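Local coordinates for protein BIFUNCTIONAL PROTEIN Proline utilization A (PutA) (PDB 5UX5) that probably oxidises proline to glutamate in two steps, pairing an FAD-dependent proline dehydrogenase with an NAD-dependent aldehyde dehydrogenase in one chain, at residues G804-R810 against P823-H829. Sequence-based numbering, arbitrary orientation.
Sequences GIRDNVR and PVLGIMH
With CG of Asp807 anti to the backbone N (chi1 -160°) and CG of His829 turned back beside its own N (chi1 -59°), carboxylate and imidazole meet at the end of the strand pair. His829 NE2 donates to Asp807 OD1 over 2.6 Å, reaching the syn side of the carboxylate somewhat out of its plane; carboxylate and ring planes stand 56° apart. Asp807 OD1 also takes a weak bond from the backbone N-H of Asn808, while Asn808 OD1 lies 3.1 Å from His829 CD2. One face of the His829 ring lies over CG2 of Ile827, two residues back on the same strand, offset toward the rim. Such a His-carboxylate bond would be expected to polarise the imidazole.

Behind this pair the strands run parallel, and the bonds alternate between them: Gly804 N to Pro823 O, Leu825 N to Gly804 O, Arg806 N to Leu825 O, and Ile827 N to Arg806 O at 2.7 Å. After the strand 804-807 ends, Val809 N still reaches Ile827 O (3.0 Å), so the turn at Asn808 stays tied to the neighbouring strand.

On the face with Leu825, Ile805 CG2 packs against Ile827 CD1 at 3.7 Å, and Leu744 of the helix 740-750 covers Ile805 and Leu825. On the other face the extended Arg806 runs past Val824, whose CG1 lies 4.0 Å from Arg806 NE, at the guanidinium edge; Arg806 NH1 forms a salt bridge with Glu785 and NH2 bonds to Gly777 O. Farther along, Met828 CG lies 4.0 Å from Val809 CB.

The strand 824-830 is flanked by 804-807 and 728-734, whereas 786-787 adds antiparallel to 804-807, part of a mixed sheet, covered on the Ile805-Leu825 face by helix 740-750, consistent with the alpha/beta architecture of the aldehyde dehydrogenase fold.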
loop_
_atom_site.group_PDB
_atom_site.type_symbol
_atom_site.label_atom_id
_atom_site.label_comp_id
_atom_site.label_asym_id
_atom_site.label_seq_id
_atom_site.Cartn_x
_atom_site.Cartn_y
_atom_site.Cartn_z
ATOM N N GLY A 804 7.815 8.666 -18.299
ATOM C CA GLY A 804 8.569 8.041 -19.364
ATOM C C GLY A 804 9.198 6.733 -18.921
ATOM O O GLY A 804 9.333 6.467 -17.743
ATOM N N ILE A 805 9.576 5.910 -19.892
ATOM C CA ILE A 805 10.228 4.626 -19.626
ATOM C C ILE A 805 11.385 4.449 -20.622
ATOM O O ILE A 805 11.156 4.374 -21.838
ATOM C CB ILE A 805 9.241 3.451 -19.720
ATOM C CG1 ILE A 805 8.115 3.613 -18.707
ATOM C CG2 ILE A 805 9.943 2.109 -19.586
ATOM C CD1 ILE A 805 7.054 2.599 -18.871
ATOM N N ARG A 806 12.626 4.422 -20.107
ATOM C CA ARG A 806 13.812 4.032 -20.874
ATOM C C ARG A 806 13.991 2.525 -20.899
ATOM O O ARG A 806 13.844 1.851 -19.869
ATOM C CB ARG A 806 15.078 4.585 -20.252
ATOM C CG ARG A 806 15.089 6.003 -20.052
ATOM C CD ARG A 806 16.351 6.360 -19.345
ATOM N NE ARG A 806 16.337 7.797 -19.198
ATOM C CZ ARG A 806 17.285 8.596 -19.637
ATOM N NH1 ARG A 806 18.360 8.081 -20.228
ATOM N NH2 ARG A 806 17.152 9.905 -19.466
ATOM N N ASP A 807 14.405 2.016 -22.053
ATOM C CA ASP A 807 14.733 0.613 -22.261
ATOM C C ASP A 807 16.240 0.455 -22.504
ATOM O O ASP A 807 16.907 1.352 -23.041
ATOM C CB ASP A 807 13.895 0.082 -23.441
ATOM C CG ASP A 807 13.761 -1.424 -23.468
ATOM O OD1 ASP A 807 14.154 -2.101 -22.496
ATOM O OD2 ASP A 807 13.185 -1.924 -24.463
ATOM N N ASN A 808 16.772 -0.709 -22.114
ATOM C CA ASN A 808 18.177 -1.071 -22.342
ATOM C C ASN A 808 19.141 -0.181 -21.545
ATOM O O ASN A 808 20.227 0.167 -22.016
ATOM C CB ASN A 808 18.495 -1.042 -23.839
ATOM C CG ASN A 808 17.713 -2.087 -24.610
ATOM O OD1 ASN A 808 17.615 -3.243 -24.194
ATOM N ND2 ASN A 808 17.096 -1.670 -25.705
ATOM N N VAL A 809 18.741 0.194 -20.334
ATOM C CA VAL A 809 19.631 0.922 -19.433
ATOM C C VAL A 809 20.743 -0.023 -18.997
ATOM O O VAL A 809 20.483 -1.088 -18.428
ATOM C CB VAL A 809 18.849 1.470 -18.230
ATOM C CG1 VAL A 809 19.782 1.926 -17.146
ATOM C CG2 VAL A 809 17.973 2.622 -18.665
ATOM N N ARG A 810 22.048 0.371 -19.286
ATOM C CA ARG A 810 23.096 -0.617 -19.062
ATOM C C ARG A 810 23.794 -0.385 -17.723
ATOM O O ARG A 810 23.821 0.746 -17.228
ATOM C CB ARG A 810 24.119 -0.567 -20.200
ATOM C CG ARG A 810 23.610 -1.022 -21.574
ATOM C CD ARG A 810 23.207 -2.497 -21.571
ATOM N NE ARG A 810 24.248 -3.380 -21.032
ATOM C CZ ARG A 810 24.143 -4.709 -20.960
ATOM N NH1 ARG A 810 23.038 -5.317 -21.393
ATOM N NH2 ARG A 810 25.142 -5.432 -20.461
ATOM N N PRO A 823 9.540 11.415 -12.721
ATOM C CA PRO A 823 8.684 10.366 -13.310
ATOM C C PRO A 823 9.349 9.609 -14.461
ATOM O O PRO A 823 8.850 9.590 -15.590
ATOM C CB PRO A 823 7.467 11.169 -13.785
ATOM C CG PRO A 823 7.865 12.650 -13.656
ATOM C CD PRO A 823 9.300 12.724 -13.335
ATOM N N VAL A 824 10.482 8.965 -14.175
ATOM C CA VAL A 824 11.271 8.254 -15.172
ATOM C C VAL A 824 11.656 6.895 -14.610
ATOM O O VAL A 824 12.279 6.809 -13.546
ATOM C CB VAL A 824 12.542 9.027 -15.564
ATOM C CG1 VAL A 824 13.270 8.331 -16.717
ATOM C CG2 VAL A 824 12.231 10.485 -15.879
ATOM N N LEU A 825 11.327 5.850 -15.348
ATOM C CA LEU A 825 11.650 4.478 -15.014
ATOM C C LEU A 825 12.555 3.923 -16.089
ATOM O O LEU A 825 12.317 4.155 -17.270
ATOM C CB LEU A 825 10.389 3.636 -14.943
ATOM C CG LEU A 825 10.565 2.128 -14.902
ATOM C CD1 LEU A 825 11.133 1.726 -13.556
ATOM C CD2 LEU A 825 9.211 1.484 -15.149
ATOM N N GLY A 826 13.590 3.192 -15.694
ATOM C CA GLY A 826 14.497 2.555 -16.645
ATOM C C GLY A 826 14.408 1.043 -16.543
ATOM O O GLY A 826 14.332 0.492 -15.440
ATOM N N ILE A 827 14.449 0.372 -17.693
ATOM C CA ILE A 827 14.419 -1.086 -17.757
ATOM C C ILE A 827 15.812 -1.577 -18.083
ATOM O O ILE A 827 16.426 -1.110 -19.043
ATOM C CB ILE A 827 13.429 -1.607 -18.810
ATOM C CG1 ILE A 827 12.059 -0.957 -18.626
ATOM C CG2 ILE A 827 13.358 -3.142 -18.744
ATOM C CD1 ILE A 827 11.057 -1.381 -19.653
ATOM N N MET A 828 16.309 -2.509 -17.281
ATOM C CA MET A 828 17.549 -3.212 -17.556
ATOM C C MET A 828 17.212 -4.658 -17.864
ATOM O O MET A 828 16.261 -5.209 -17.306
ATOM C CB MET A 828 18.511 -3.128 -16.377
ATOM C CG MET A 828 18.612 -1.748 -15.800
ATOM S SD MET A 828 19.767 -1.669 -14.422
ATOM C CE MET A 828 21.345 -1.704 -15.261
ATOM N N HIS A 829 17.938 -5.250 -18.804
ATOM C CA HIS A 829 17.729 -6.644 -19.179
ATOM C C HIS A 829 18.929 -7.449 -18.708
ATOM O O HIS A 829 20.035 -7.282 -19.233
ATOM C CB HIS A 829 17.526 -6.783 -20.684
ATOM C CG HIS A 829 16.360 -6.006 -21.202
ATOM N ND1 HIS A 829 15.069 -6.492 -21.175
ATOM C CD2 HIS A 829 16.296 -4.786 -21.786
ATOM C CE1 HIS A 829 14.255 -5.593 -21.705
ATOM N NE2 HIS A 829 14.975 -4.551 -22.087
#